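Local coordinates for protein putative sugar ABC transporter (Yersinia enterocolitica subsp. enterocolitica 8081, PDB 5ULB) that probably binds methylthioribose and related sugars in the periplasm for ABC-transporter uptake, and holds a selenium analogue of methylthioribose, at residues 18-23 and 75-80. Numbering follows the deposited sequence.
Sequences GQIKIA and KYDGII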
loop_
_atom_site.group_PDB
_atom_site.type_symbol
_atom_site.label_atom_id
_atom_site.label_comp_id
_atom_site.label_asym_id
_atom_site.label_seq_id
_atom_site.Cartn_x
_atom_site.Cartn_y
_atom_site.Cartn_z
ATOM N N GLY A 18 17.083 -1.891 27.358
ATOM C CA GLY A 18 15.693 -2.211 27.171
ATOM C C GLY A 18 15.403 -2.488 25.690
ATOM O O GLY A 18 16.339 -2.545 24.850
ATOM N N GLN A 19 14.134 -2.711 25.358
ATOM C CA GLN A 19 13.734 -3.020 24.011
ATOM C C GLN A 19 14.040 -1.840 23.102
ATOM O O GLN A 19 13.866 -0.665 23.428
ATOM C CB GLN A 19 12.195 -3.346 23.819
ATOM C CG GLN A 19 11.757 -4.589 24.434
ATOM C CD GLN A 19 10.314 -4.715 23.983
ATOM O OE1 GLN A 19 9.505 -4.002 24.548
ATOM N NE2 GLN A 19 10.010 -5.551 22.983
ATOM N N ILE A 20 14.457 -2.193 21.875
ATOM C CA ILE A 20 14.440 -1.220 20.776
ATOM C C ILE A 20 12.978 -0.835 20.528
ATOM O O ILE A 20 12.125 -1.717 20.449
ATOM C CB ILE A 20 15.106 -1.826 19.559
ATOM C CG1 ILE A 20 16.621 -2.081 19.761
ATOM C CG2 ILE A 20 14.820 -1.018 18.294
ATOM C CD1 ILE A 20 17.409 -0.915 19.811
ATOM N N LYS A 21 12.721 0.472 20.372
ATOM C CA LYS A 21 11.356 0.965 20.189
ATOM C C LYS A 21 11.222 1.660 18.845
ATOM O O LYS A 21 12.049 2.557 18.524
ATOM C CB LYS A 21 10.968 1.885 21.348
ATOM C CG LYS A 21 11.196 1.244 22.687
ATOM C CD LYS A 21 11.120 2.113 23.908
ATOM C CE LYS A 21 11.420 1.205 25.115
ATOM N NZ LYS A 21 12.868 0.841 25.301
ATOM N N ILE A 22 10.192 1.285 18.091
ATOM C CA ILE A 22 9.915 1.811 16.777
ATOM C C ILE A 22 8.513 2.458 16.769
ATOM O O ILE A 22 7.561 1.839 17.273
ATOM C CB ILE A 22 9.937 0.691 15.708
ATOM C CG1 ILE A 22 11.211 -0.129 15.814
ATOM C CG2 ILE A 22 9.735 1.246 14.315
ATOM C CD1 ILE A 22 12.519 0.518 15.616
ATOM N N ALA A 23 8.427 3.638 16.204
ATOM C CA ALA A 23 7.109 4.299 15.998
ATOM C C ALA A 23 6.778 4.207 14.495
ATOM O O ALA A 23 7.638 4.576 13.655
ATOM C CB ALA A 23 7.136 5.708 16.479
ATOM N N LYS A 75 11.961 10.110 21.652
ATOM C CA LYS A 75 13.285 9.461 21.444
ATOM C C LYS A 75 13.158 7.963 21.109
ATOM O O LYS A 75 13.888 7.103 21.618
ATOM C CB LYS A 75 14.261 9.645 22.631
ATOM C CG LYS A 75 14.570 11.104 22.865
ATOM C CD LYS A 75 15.559 11.343 24.027
ATOM C CE LYS A 75 16.969 10.791 23.753
ATOM N NZ LYS A 75 17.958 11.148 24.855
ATOM N N TYR A 76 12.189 7.653 20.258
ATOM C CA TYR A 76 12.154 6.325 19.643
ATOM C C TYR A 76 13.502 6.022 18.993
ATOM O O TYR A 76 14.187 6.940 18.519
ATOM C CB TYR A 76 11.015 6.238 18.654
ATOM C CG TYR A 76 9.668 5.990 19.250
ATOM C CD1 TYR A 76 8.870 7.021 19.672
ATOM C CD2 TYR A 76 9.172 4.724 19.383
ATOM C CE1 TYR A 76 7.620 6.815 20.245
ATOM C CE2 TYR A 76 7.941 4.462 19.962
ATOM C CZ TYR A 76 7.157 5.550 20.363
ATOM O OH TYR A 76 5.889 5.323 20.923
ATOM N N ASP A 77 13.841 4.716 18.911
ATOM C CA ASP A 77 15.065 4.325 18.223
ATOM C C ASP A 77 14.903 4.378 16.697
ATOM O O ASP A 77 15.900 4.659 16.003
ATOM C CB ASP A 77 15.384 2.911 18.631
ATOM C CG ASP A 77 15.734 2.829 20.109
ATOM O OD1 ASP A 77 16.742 3.412 20.572
ATOM O OD2 ASP A 77 14.871 2.273 20.847
ATOM N N GLY A 78 13.705 4.167 16.211
ATOM C CA GLY A 78 13.446 4.284 14.802
ATOM C C GLY A 78 12.065 4.703 14.528
ATOM O O GLY A 78 11.148 4.534 15.414
ATOM N N ILE A 79 11.816 5.278 13.353
ATOM C CA ILE A 79 10.527 5.748 12.896
ATOM C C ILE A 79 10.291 5.261 11.483
ATOM O O ILE A 79 11.221 5.307 10.659
ATOM C CB ILE A 79 10.416 7.269 13.003
ATOM C CG1 ILE A 79 10.369 7.745 14.462
ATOM C CG2 ILE A 79 9.186 7.801 12.236
ATOM C CD1 ILE A 79 10.422 9.211 14.724
ATOM N N ILE A 80 9.100 4.815 11.221
ATOM C CA ILE A 80 8.612 4.529 9.860
ATOM C C ILE A 80 7.484 5.452 9.572
ATOM O O ILE A 80 6.519 5.505 10.344
ATOM C CB ILE A 80 8.196 3.043 9.705
ATOM C CG1 ILE A 80 9.417 2.118 9.897
ATOM C CG2 ILE A 80 7.559 2.764 8.334
ATOM C CD1 ILE A 80 9.008 0.673 10.133
HETATM O O HOH W 1 14.649 3.038 23.439
#
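Strand segments 21-23 and 78-80 run parallel, their axes approaching to 4.7 Å at 27°, with I22 paired to G78 and A23 to I79. The parallel register follows from the backbone bonds: A23 N donates to G78 O and A23 O accepts from I80 N, both nearly straight. At the start of the pairing K21 O is gripped twice, by D77 N at 2.8 Å and by G78 N at a longer 3.3 Å. Just before the pairing the D77 carboxylate binds the K21 amide: OD2 accepts the hydrogen on its anti lone pair, nearly straight, K21 N to D77 OD2 being 2.8 Å. A water donates to the same OD2, while D77 OD1 bonds to H16, so both carboxylate oxygens are engaged. The K21 chain, extended until a bend at chi4 (76°), folds NZ onto Q19 O, leaving the ammonium 5.1 Å from D77 OD2, too far for a salt bridge, though the opposite charges may still attract.

The Y76 ring lies flat over A23, whose CB sits 3.6 Å from the ring centroid and 6° off its normal, a CH-pi contact; the backbone at K21 C and I22 N meets the ring edge. The Y76 hydroxyl is hydrogen-bonded to D53 OD2 on the neighbouring strand 51-56, which holds the far end of the ring. On the I22 face, I22 CD1 lies 4.0 Å from G78 CA, over a residue with no side chain to obstruct it.

Both strands belong to the run of parallel strands 51-56, 21-26, 78-82 and 102-106 in one lobe of what is, by family, a periplasmic binding protein fold. Helix 262-278 covers I20, I22 and I80 through V273 and I277, while helix 61-73 packs on A23, Y76 and I79 through A71.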